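Beta-N-acetylglucosaminidase-like protein Glycoside hydrolase family 20 (PDB 6YHH) probably removes beta-linked N-acetylhexosamine units from the non-reducing ends of chitin-derived oligosaccharides, acting as a chitobiase of glycoside hydrolase family 20. Local coordinates at residues Y413-P419 and P534-Y538; S462-R467 and A557-D563; K509-L513 and V525-N530. One frame throughout, in Å; residues are numbered along the deposited sequence.

Contact 1. Residues Y413-P419 and P534-Y538; sequences YIDLMYP and PLKGY
L416 and Y538 both start with CG anti to the carbonyl carbon, chi1 -63° and -65°. These torsions bring the leucine methyls to the tyrosine ring. CD2 of L416 lies over one face of the ring, offset toward the rim, in a CH-pi contact 3.9 Å from the centroid. CD1 of L416 sits nearer the hydroxyl end, 3.7 Å from OH of Y538. The backbones are tied by one hydrogen bond, N of G537 to O of L416, 2.9 Å long. CA of K536 adds a C-H...O contact to the same oxygen. The lysine chain then runs past M417, with CG 3.4 Å from O of M417. It bends only at chi4. A water accepts from NZ of K536 and donates to O of M417 and O of P534. NZ also forms salt bridges with E661 and E533. CE of M417 packs on CG of P534 at 4.0 Å. The 413-419 loop follows strand 406-408 of the catalytic TIM barrel. Y538 lies in the loop after strand 532-534, and its OH hydrogen-bonds a bound Tris molecule. The Tris probably comes from the crystallisation liquor but may mark the pocket. The L416 methyls at the ring and the backbone bond of G537, next to Y538 in sequence, probably help to set this tyrosine near E317, the predicted proton donor.

Contact 2. Residues S462-R467 and A557-D563; sequences SRVWPR and ADACTPD
R463 and the carbonyls of A557 and C560 form the polar centre of this contact. It fastens the end of helix 460-464, in the catalytic TIM-barrel domain, to the turn that ends helix 556-559. NH2 of R463 donates to O of A557 at 3.0 Å, near the edge of the guanidinium group. NH1 of R463 donates to O of C560 at 2.9 Å, with that oxygen tilted 31° out of the guanidinium plane. A weak bond from NH2 also goes to O of C560, so this oxygen takes a bond from both terminal nitrogens, from a place tilted out of their plane. O of A557 has a second donor, N of C560. The two donors approach it from opposite faces of the carbonyl plane. Backbone oxygens at the end of this short, weakly bonded helix thus hold the arginine, and their partial negative charge probably suits its positive one. OG of S462 takes a further bond from NH1 of R463, 3.1 Å long, and probably helps fix the rotation of the group. The same OG is also hydrogen-bonded to O of T459. D558 lies close by, but its OD1 pairs with R540.

Farther along, R467 bends at chi3 (-65°), which turns its guanidinium group toward P562. NH2 of R467 bonds O of R463 on a lone pair. R467 has further backbone partners in the 413-419 loop. D563 forms a salt bridge with R488, and its OD2 accepts from N of V420. T561 packs its CG2 against O of S462 at 3.7 Å. CG of P562 rests over one face of the R467 guanidinium, 3.7 Å from NE of R467.

Contact 3. Residues K509-L513 and V525-N530; sequences KAVIL and VNEFTN
K509 and T529 meet tip to tip, and NZ of K509 donates to OG1 of T529 at 2.8 Å. Two waters flank the ammonium group. One accepts from NZ at 2.8 Å and donates to OD1 of N526. The other, weakly bound to NZ of K509, lies 2.7 Å from OD1 of N530. One turn along the helix, L513 supplies the apolar part. Its CD2 lies 3.7 Å from CG2 of V525 and 3.9 Å from CG2 of T529. Its CD1 touches the flank of N526, 3.7 Å from CB of N526.

The next shell sets these groups. All four side-chain torsions of K509 are near 180°, so the chain reaches across to helix 523-529 at full stretch. OG1 of T529 donates its own proton to O of N526, 2.7 Å away and on a lone pair, which leaves the oxygen to accept from the lysine. A valine in place of T529 would probably leave NZ of K509 without the hydroxyl it donates to and O of N526 without its side-chain donor.

The two segments form a helix-helix pair. The axes of the short segments 509-513 and 525-529 come within 10.8 Å, with 123° between their N-to-C directions. F556 and A559 of helix 556-559 pack on V525 and T529 and on L513, respectively. On another side of helix 523-529, F528 reaches helices 583-607 and 617-634.

The three contacts run from the active-site pocket outward. Contact 1 is nearest: the side chain of Y538 lies about 6 Å from that of E317. Contact 2 is its neighbour, with centres 9 Å apart. R467 bridges them by two probable hydrogen bonds, with its NH2 2.8 Å from O of I414 and its NH1 2.9 Å from O of Y418. Along the chain their segments alternate, so the two contacts interlock. Contact 3 is nested inside both loops. Its centre is 12 Å from that of contact 2 and 19 Å from that of contact 1. It meets contact 2 where O of A559 lies 3.4 Å from CE of K509.

Contact 1. Residues Y413-P419 and P534-Y538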
loop_
_atom_site.group_PDB
_atom_site.type_symbol
_atom_site.label_atom_id
_atom_site.label_comp_id
_atom_site.label_asym_id
_atom_site.label_seq_id
_atom_site.Cartn_x
_atom_site.Cartn_y
_atom_site.Cartn_z
ATOM N N TYR A 413 -21.192 -7.993 -11.115
ATOM C CA TYR A 413 -19.946 -8.760 -11.357
ATOM C C TYR A 413 -18.859 -7.796 -11.840
ATOM O O TYR A 413 -18.488 -7.786 -13.014
ATOM C CB TYR A 413 -20.191 -9.923 -12.310
ATOM C CG TYR A 413 -20.639 -11.160 -11.549
ATOM C CD1 TYR A 413 -21.761 -11.118 -10.732
ATOM C CD2 TYR A 413 -19.912 -12.342 -11.600
ATOM C CE1 TYR A 413 -22.126 -12.231 -9.982
ATOM C CE2 TYR A 413 -20.336 -13.487 -10.908
ATOM C CZ TYR A 413 -21.369 -13.369 -10.033
ATOM O OH TYR A 413 -21.683 -14.454 -9.246
ATOM N N ILE A 414 -18.312 -7.028 -10.891
ATOM C CA ILE A 414 -17.342 -5.936 -11.183
ATOM C C ILE A 414 -16.027 -6.495 -11.786
ATOM O O ILE A 414 -15.319 -5.790 -12.485
ATOM C CB ILE A 414 -17.036 -5.125 -9.895
ATOM C CG1 ILE A 414 -16.785 -5.988 -8.690
ATOM C CG2 ILE A 414 -18.188 -4.245 -9.525
ATOM C CD1 ILE A 414 -16.200 -5.250 -7.503
ATOM N N ASP A 415 -15.718 -7.788 -11.560
ATOM C CA ASP A 415 -14.540 -8.357 -12.137
ATOM C C ASP A 415 -14.539 -8.429 -13.629
ATOM O O ASP A 415 -13.461 -8.524 -14.235
ATOM C CB ASP A 415 -14.308 -9.769 -11.544
ATOM C CG ASP A 415 -15.415 -10.710 -11.886
ATOM O OD1 ASP A 415 -16.572 -10.357 -11.594
ATOM O OD2 ASP A 415 -15.149 -11.825 -12.443
ATOM N N LEU A 416 -15.740 -8.383 -14.278
ATOM C CA LEU A 416 -15.835 -8.589 -15.717
ATOM C C LEU A 416 -15.575 -7.313 -16.508
ATOM O O LEU A 416 -15.689 -7.286 -17.716
ATOM C CB LEU A 416 -17.240 -9.187 -15.997
ATOM C CG LEU A 416 -17.415 -10.574 -15.312
ATOM C CD1 LEU A 416 -18.840 -11.106 -15.644
ATOM C CD2 LEU A 416 -16.326 -11.591 -15.571
ATOM N N MET A 417 -15.345 -6.228 -15.775
ATOM C CA MET A 417 -14.906 -4.951 -16.369
ATOM C C MET A 417 -15.962 -4.234 -17.192
ATOM O O MET A 417 -15.642 -3.440 -18.114
ATOM C CB MET A 417 -13.567 -5.079 -17.143
ATOM C CG MET A 417 -12.476 -5.804 -16.335
ATOM S SD MET A 417 -12.297 -5.239 -14.639
ATOM C CE MET A 417 -11.610 -3.629 -14.891
ATOM N N TYR A 418 -17.202 -4.490 -16.867
ATOM C CA TYR A 418 -18.337 -3.753 -17.543
ATOM C C TYR A 418 -18.397 -2.295 -17.123
ATOM O O TYR A 418 -17.913 -1.867 -16.077
ATOM C CB TYR A 418 -19.643 -4.471 -17.205
ATOM C CG TYR A 418 -19.786 -5.928 -17.582
ATOM C CD1 TYR A 418 -19.386 -6.400 -18.787
ATOM C CD2 TYR A 418 -20.418 -6.823 -16.728
ATOM C CE1 TYR A 418 -19.567 -7.694 -19.171
ATOM C CE2 TYR A 418 -20.615 -8.136 -17.091
ATOM C CZ TYR A 418 -20.188 -8.579 -18.298
ATOM O OH TYR A 418 -20.400 -9.902 -18.695
ATOM N N PRO A 419 -19.053 -1.473 -17.971
ATOM C CA PRO A 419 -19.212 -0.060 -17.623
ATOM C C PRO A 419 -20.007 0.147 -16.342
ATOM O O PRO A 419 -20.926 -0.666 -16.045
ATOM C CB PRO A 419 -19.994 0.502 -18.821
ATOM C CG PRO A 419 -19.853 -0.521 -19.888
ATOM C CD PRO A 419 -19.720 -1.870 -19.205
ATOM N N PRO A 534 -10.052 -2.447 -20.558
ATOM C CA PRO A 534 -9.717 -3.857 -20.667
ATOM C C PRO A 534 -10.853 -4.703 -21.255
ATOM O O PRO A 534 -12.044 -4.426 -21.063
ATOM C CB PRO A 534 -9.429 -4.286 -19.230
ATOM C CG PRO A 534 -9.728 -3.129 -18.373
ATOM C CD PRO A 534 -10.181 -1.951 -19.191
ATOM N N LEU A 535 -10.507 -5.742 -21.999
ATOM C CA LEU A 535 -11.548 -6.548 -22.635
ATOM C C LEU A 535 -12.541 -7.074 -21.599
ATOM O O LEU A 535 -12.187 -7.465 -20.488
ATOM C CB LEU A 535 -10.922 -7.677 -23.446
ATOM C CG LEU A 535 -9.948 -7.395 -24.554
ATOM C CD1 LEU A 535 -9.595 -8.615 -25.373
ATOM C CD2 LEU A 535 -10.599 -6.401 -25.479
ATOM N N LYS A 536 -13.824 -7.066 -21.977
ATOM C CA LYS A 536 -14.915 -7.292 -21.039
ATOM C C LYS A 536 -15.457 -8.704 -21.050
ATOM O O LYS A 536 -15.394 -9.389 -22.074
ATOM C CB LYS A 536 -16.063 -6.309 -21.331
ATOM C CG LYS A 536 -15.653 -4.857 -21.166
ATOM C CD LYS A 536 -16.655 -3.869 -21.795
ATOM C CE LYS A 536 -16.409 -2.408 -21.396
ATOM N NZ LYS A 536 -15.066 -1.962 -21.877
ATOM N N GLY A 537 -16.066 -9.123 -19.953
ATOM C CA GLY A 537 -16.739 -10.414 -19.957
ATOM C C GLY A 537 -15.692 -11.503 -19.678
ATOM O O GLY A 537 -14.904 -11.394 -18.707
ATOM N N TYR A 538 -15.667 -12.490 -20.583
ATOM C CA TYR A 538 -14.721 -13.600 -20.441
ATOM C C TYR A 538 -13.778 -13.649 -21.646
ATOM O O TYR A 538 -13.356 -14.717 -22.070
ATOM C CB TYR A 538 -15.537 -14.925 -20.164
ATOM C CG TYR A 538 -16.313 -14.924 -18.810
ATOM C CD1 TYR A 538 -15.670 -15.148 -17.614
ATOM C CD2 TYR A 538 -17.668 -14.618 -18.747
ATOM C CE1 TYR A 538 -16.364 -15.132 -16.384
ATOM C CE2 TYR A 538 -18.369 -14.589 -17.555
ATOM C CZ TYR A 538 -17.706 -14.797 -16.340
ATOM O OH TYR A 538 -18.415 -14.759 -15.070
HETATM O O HOH W 1 -13.470 -2.583 -19.598
#

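Contact 2. Residues S462-R467 and A557-D563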
loop_
_atom_site.group_PDB
_atom_site.type_symbol
_atom_site.label_atom_id
_atom_site.label_comp_id
_atom_site.label_asym_id
_atom_site.label_seq_id
_atom_site.Cartn_x
_atom_site.Cartn_y
_atom_site.Cartn_z
ATOM N N SER A 462 -8.126 -1.014 -8.200
ATOM C CA SER A 462 -8.477 -0.422 -9.469
ATOM C C SER A 462 -9.681 -1.097 -10.117
ATOM O O SER A 462 -10.364 -0.509 -10.998
ATOM C CB SER A 462 -7.310 -0.455 -10.463
ATOM O OG SER A 462 -7.031 -1.712 -10.971
ATOM N N ARG A 463 -9.876 -2.350 -9.800
ATOM C CA ARG A 463 -11.066 -3.092 -10.290
ATOM C C ARG A 463 -12.306 -2.776 -9.425
ATOM O O ARG A 463 -13.435 -2.557 -9.931
ATOM C CB ARG A 463 -10.742 -4.603 -10.336
ATOM C CG ARG A 463 -10.073 -5.015 -11.655
ATOM C CD ARG A 463 -8.823 -4.256 -12.049
ATOM N NE ARG A 463 -8.409 -4.614 -13.409
ATOM C CZ ARG A 463 -7.899 -3.732 -14.283
ATOM N NH1 ARG A 463 -7.542 -2.500 -13.897
ATOM N NH2 ARG A 463 -7.650 -4.134 -15.554
ATOM N N VAL A 464 -12.149 -2.783 -8.110
ATOM C CA VAL A 464 -13.298 -2.572 -7.191
ATOM C C VAL A 464 -13.822 -1.144 -7.229
ATOM O O VAL A 464 -15.039 -0.953 -7.244
ATOM C CB VAL A 464 -12.946 -3.006 -5.759
ATOM C CG1 VAL A 464 -14.106 -2.806 -4.804
ATOM C CG2 VAL A 464 -12.578 -4.469 -5.811
ATOM N N TRP A 465 -12.926 -0.176 -7.237
ATOM C CA TRP A 465 -13.237 1.274 -7.052
ATOM C C TRP A 465 -12.857 2.028 -8.282
ATOM O O TRP A 465 -11.771 1.783 -8.862
ATOM C CB TRP A 465 -12.468 1.813 -5.836
ATOM C CG TRP A 465 -12.725 0.966 -4.584
ATOM C CD1 TRP A 465 -11.870 0.032 -3.989
ATOM C CD2 TRP A 465 -13.943 0.926 -3.811
ATOM N NE1 TRP A 465 -12.523 -0.573 -2.928
ATOM C CE2 TRP A 465 -13.783 -0.033 -2.802
ATOM C CE3 TRP A 465 -15.209 1.589 -3.934
ATOM C CZ2 TRP A 465 -14.796 -0.356 -1.924
ATOM C CZ3 TRP A 465 -16.202 1.294 -3.025
ATOM C CH2 TRP A 465 -15.993 0.287 -2.026
ATOM N N PRO A 466 -13.687 3.011 -8.721
ATOM C CA PRO A 466 -14.825 3.507 -7.986
ATOM C C PRO A 466 -16.162 2.878 -8.340
ATOM O O PRO A 466 -17.210 3.317 -7.810
ATOM C CB PRO A 466 -14.857 4.983 -8.368
ATOM C CG PRO A 466 -14.425 4.931 -9.819
ATOM C CD PRO A 466 -13.355 3.852 -9.860
ATOM N N ARG A 467 -16.224 1.858 -9.163
ATOM C CA ARG A 467 -17.502 1.293 -9.533
ATOM C C ARG A 467 -18.333 0.777 -8.374
ATOM O O ARG A 467 -19.589 0.888 -8.411
ATOM C CB ARG A 467 -17.424 0.246 -10.657
ATOM C CG ARG A 467 -16.950 0.804 -12.013
ATOM C CD ARG A 467 -16.767 -0.181 -13.170
ATOM N NE ARG A 467 -15.667 -1.085 -12.776
ATOM C CZ ARG A 467 -15.626 -2.372 -12.990
ATOM N NH1 ARG A 467 -16.501 -2.967 -13.763
ATOM N NH2 ARG A 467 -14.666 -3.078 -12.400
ATOM N N ALA A 557 -3.077 -3.540 -19.966
ATOM C CA ALA A 557 -4.466 -3.826 -19.586
ATOM C C ALA A 557 -4.735 -3.612 -18.090
ATOM O O ALA A 557 -5.826 -3.205 -17.708
ATOM C CB ALA A 557 -4.860 -5.233 -19.967
ATOM N N ASP A 558 -3.688 -3.847 -17.281
ATOM C CA ASP A 558 -3.773 -3.694 -15.833
ATOM C C ASP A 558 -3.821 -2.259 -15.385
ATOM O O ASP A 558 -4.308 -2.001 -14.314
ATOM C CB ASP A 558 -2.615 -4.457 -15.200
ATOM C CG ASP A 558 -2.595 -5.847 -15.706
ATOM O OD1 ASP A 558 -3.628 -6.554 -15.455
ATOM O OD2 ASP A 558 -1.632 -6.267 -16.354
ATOM N N ALA A 559 -3.377 -1.309 -16.230
ATOM C CA ALA A 559 -3.507 0.123 -15.993
ATOM C C ALA A 559 -4.755 0.741 -16.517
ATOM O O ALA A 559 -5.118 1.853 -16.131
ATOM C CB ALA A 559 -2.292 0.824 -16.659
ATOM N N CYS A 560 -5.514 -0.018 -17.321
ATOM C CA CYS A 560 -6.759 0.489 -17.872
ATOM C C CYS A 560 -8.012 0.050 -17.086
ATOM O O CYS A 560 -8.003 -0.995 -16.357
ATOM C CB CYS A 560 -6.937 0.054 -19.339
ATOM S SG CYS A 560 -5.679 0.710 -20.438
ATOM N N THR A 561 -9.063 0.900 -17.209
ATOM C CA THR A 561 -10.317 0.645 -16.528
ATOM C C THR A 561 -11.477 0.923 -17.437
ATOM O O THR A 561 -11.291 1.644 -18.401
ATOM C CB THR A 561 -10.404 1.518 -15.252
ATOM O OG1 THR A 561 -9.952 2.853 -15.549
ATOM C CG2 THR A 561 -9.442 0.981 -14.219
ATOM N N PRO A 562 -12.709 0.453 -17.128
ATOM C CA PRO A 562 -13.893 0.890 -17.912
ATOM C C PRO A 562 -14.194 2.365 -17.714
ATOM O O PRO A 562 -13.559 3.031 -16.905
ATOM C CB PRO A 562 -15.057 0.076 -17.324
ATOM C CG PRO A 562 -14.456 -0.790 -16.255
ATOM C CD PRO A 562 -13.078 -0.382 -15.984
ATOM N N ASP A 563 -15.079 2.881 -18.553
ATOM C CA ASP A 563 -15.493 4.303 -18.501
ATOM C C ASP A 563 -14.266 5.207 -18.663
ATOM O O ASP A 563 -14.040 6.187 -17.917
ATOM C CB ASP A 563 -16.274 4.588 -17.204
ATOM C CG ASP A 563 -17.519 3.736 -17.088
ATOM O OD1 ASP A 563 -18.461 3.986 -17.836
ATOM O OD2 ASP A 563 -17.471 2.743 -16.274
#

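Contact 3. Residues K509-L513 and V525-N530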
loop_
_atom_site.group_PDB
_atom_site.type_symbol
_atom_site.label_atom_id
_atom_site.label_comp_id
_atom_site.label_asym_id
_atom_site.label_seq_id
_atom_site.Cartn_x
_atom_site.Cartn_y
_atom_site.Cartn_z
ATOM N N LYS A 509 -1.870 2.743 -10.704
ATOM C CA LYS A 509 -1.839 2.829 -12.127
ATOM C C LYS A 509 -0.536 3.450 -12.585
ATOM O O LYS A 509 0.067 3.012 -13.543
ATOM C CB LYS A 509 -3.013 3.730 -12.590
ATOM C CG LYS A 509 -3.080 3.999 -14.068
ATOM C CD LYS A 509 -4.231 4.941 -14.342
ATOM C CE LYS A 509 -4.362 5.175 -15.807
ATOM N NZ LYS A 509 -5.645 5.885 -16.119
ATOM N N ALA A 510 -0.042 4.446 -11.836
ATOM C CA ALA A 510 1.232 5.106 -12.260
ATOM C C ALA A 510 2.435 4.190 -12.091
ATOM O O ALA A 510 3.384 4.288 -12.842
ATOM C CB ALA A 510 1.488 6.413 -11.481
ATOM N N VAL A 511 2.442 3.313 -11.098
ATOM C CA VAL A 511 3.425 2.344 -10.934
ATOM C C VAL A 511 3.509 1.429 -12.164
ATOM O O VAL A 511 4.608 1.132 -12.696
ATOM C CB VAL A 511 3.157 1.448 -9.720
ATOM C CG1 VAL A 511 4.179 0.336 -9.642
ATOM C CG2 VAL A 511 3.146 2.305 -8.448
ATOM N N ILE A 512 2.343 0.958 -12.600
ATOM C CA ILE A 512 2.261 0.105 -13.797
ATOM C C ILE A 512 2.751 0.866 -15.026
ATOM O O ILE A 512 3.525 0.333 -15.812
ATOM C CB ILE A 512 0.856 -0.441 -14.005
ATOM C CG1 ILE A 512 0.574 -1.463 -12.865
ATOM C CG2 ILE A 512 0.726 -1.162 -15.324
ATOM C CD1 ILE A 512 -0.911 -1.731 -12.695
ATOM N N LEU A 513 2.382 2.132 -15.142
ATOM C CA LEU A 513 2.766 2.916 -16.329
ATOM C C LEU A 513 4.296 3.133 -16.332
ATOM O O LEU A 513 4.925 3.058 -17.359
ATOM C CB LEU A 513 2.024 4.212 -16.417
ATOM C CG LEU A 513 0.578 3.958 -16.693
ATOM C CD1 LEU A 513 -0.075 5.335 -16.704
ATOM C CD2 LEU A 513 0.194 3.208 -17.944
ATOM N N VAL A 525 1.623 7.502 -22.229
ATOM C CA VAL A 525 0.964 6.216 -21.919
ATOM C C VAL A 525 -0.234 6.394 -21.004
ATOM O O VAL A 525 -1.257 5.760 -21.179
ATOM C CB VAL A 525 1.981 5.174 -21.418
ATOM C CG1 VAL A 525 2.588 5.493 -20.118
ATOM C CG2 VAL A 525 1.320 3.822 -21.370
ATOM N N ASN A 526 -0.145 7.321 -20.061
ATOM C CA ASN A 526 -1.307 7.668 -19.236
ATOM C C ASN A 526 -2.452 8.236 -20.074
ATOM O O ASN A 526 -3.612 7.828 -19.943
ATOM C CB ASN A 526 -0.861 8.653 -18.171
ATOM C CG ASN A 526 -1.956 8.915 -17.150
ATOM O OD1 ASN A 526 -2.498 8.004 -16.500
ATOM N ND2 ASN A 526 -2.338 10.200 -17.067
ATOM N N GLU A 527 -2.126 9.145 -20.988
ATOM C CA GLU A 527 -3.187 9.637 -21.864
ATOM C C GLU A 527 -3.799 8.566 -22.703
ATOM O O GLU A 527 -5.022 8.578 -22.998
ATOM C CB GLU A 527 -2.671 10.814 -22.756
ATOM C CG GLU A 527 -2.269 12.000 -21.925
ATOM C CD GLU A 527 -1.499 13.063 -22.675
ATOM O OE1 GLU A 527 -0.872 12.787 -23.713
ATOM O OE2 GLU A 527 -1.474 14.222 -22.127
ATOM N N PHE A 528 -3.002 7.613 -23.164
ATOM C CA PHE A 528 -3.569 6.501 -23.961
ATOM C C PHE A 528 -4.479 5.595 -23.076
ATOM O O PHE A 528 -5.479 5.076 -23.591
ATOM C CB PHE A 528 -2.490 5.666 -24.640
ATOM C CG PHE A 528 -3.009 4.870 -25.827
ATOM C CD1 PHE A 528 -3.671 5.524 -26.890
ATOM C CD2 PHE A 528 -2.838 3.519 -25.925
ATOM C CE1 PHE A 528 -4.227 4.772 -27.916
ATOM C CE2 PHE A 528 -3.355 2.775 -26.969
ATOM C CZ PHE A 528 -4.044 3.422 -27.987
ATOM N N THR A 529 -4.194 5.421 -21.780
ATOM C CA THR A 529 -5.142 4.661 -20.952
ATOM C C THR A 529 -6.504 5.296 -20.950
ATOM O O THR A 529 -7.523 4.616 -20.792
ATOM C CB THR A 529 -4.742 4.459 -19.499
ATOM O OG1 THR A 529 -4.843 5.726 -18.818
ATOM C CG2 THR A 529 -3.404 3.883 -19.360
ATOM N N ASN A 530 -6.577 6.622 -21.180
ATOM C CA ASN A 530 -7.831 7.342 -21.146
ATOM C C ASN A 530 -8.758 7.196 -22.338
ATOM O O ASN A 530 -9.886 7.754 -22.320
ATOM C CB ASN A 530 -7.571 8.825 -20.787
ATOM C CG ASN A 530 -7.004 9.002 -19.406
ATOM O OD1 ASN A 530 -7.238 8.199 -18.502
ATOM N ND2 ASN A 530 -6.316 10.094 -19.224
HETATM O O HOH W 2 -8.191 5.852 -17.663
HETATM O O HOH W 3 -4.743 8.513 -15.515
#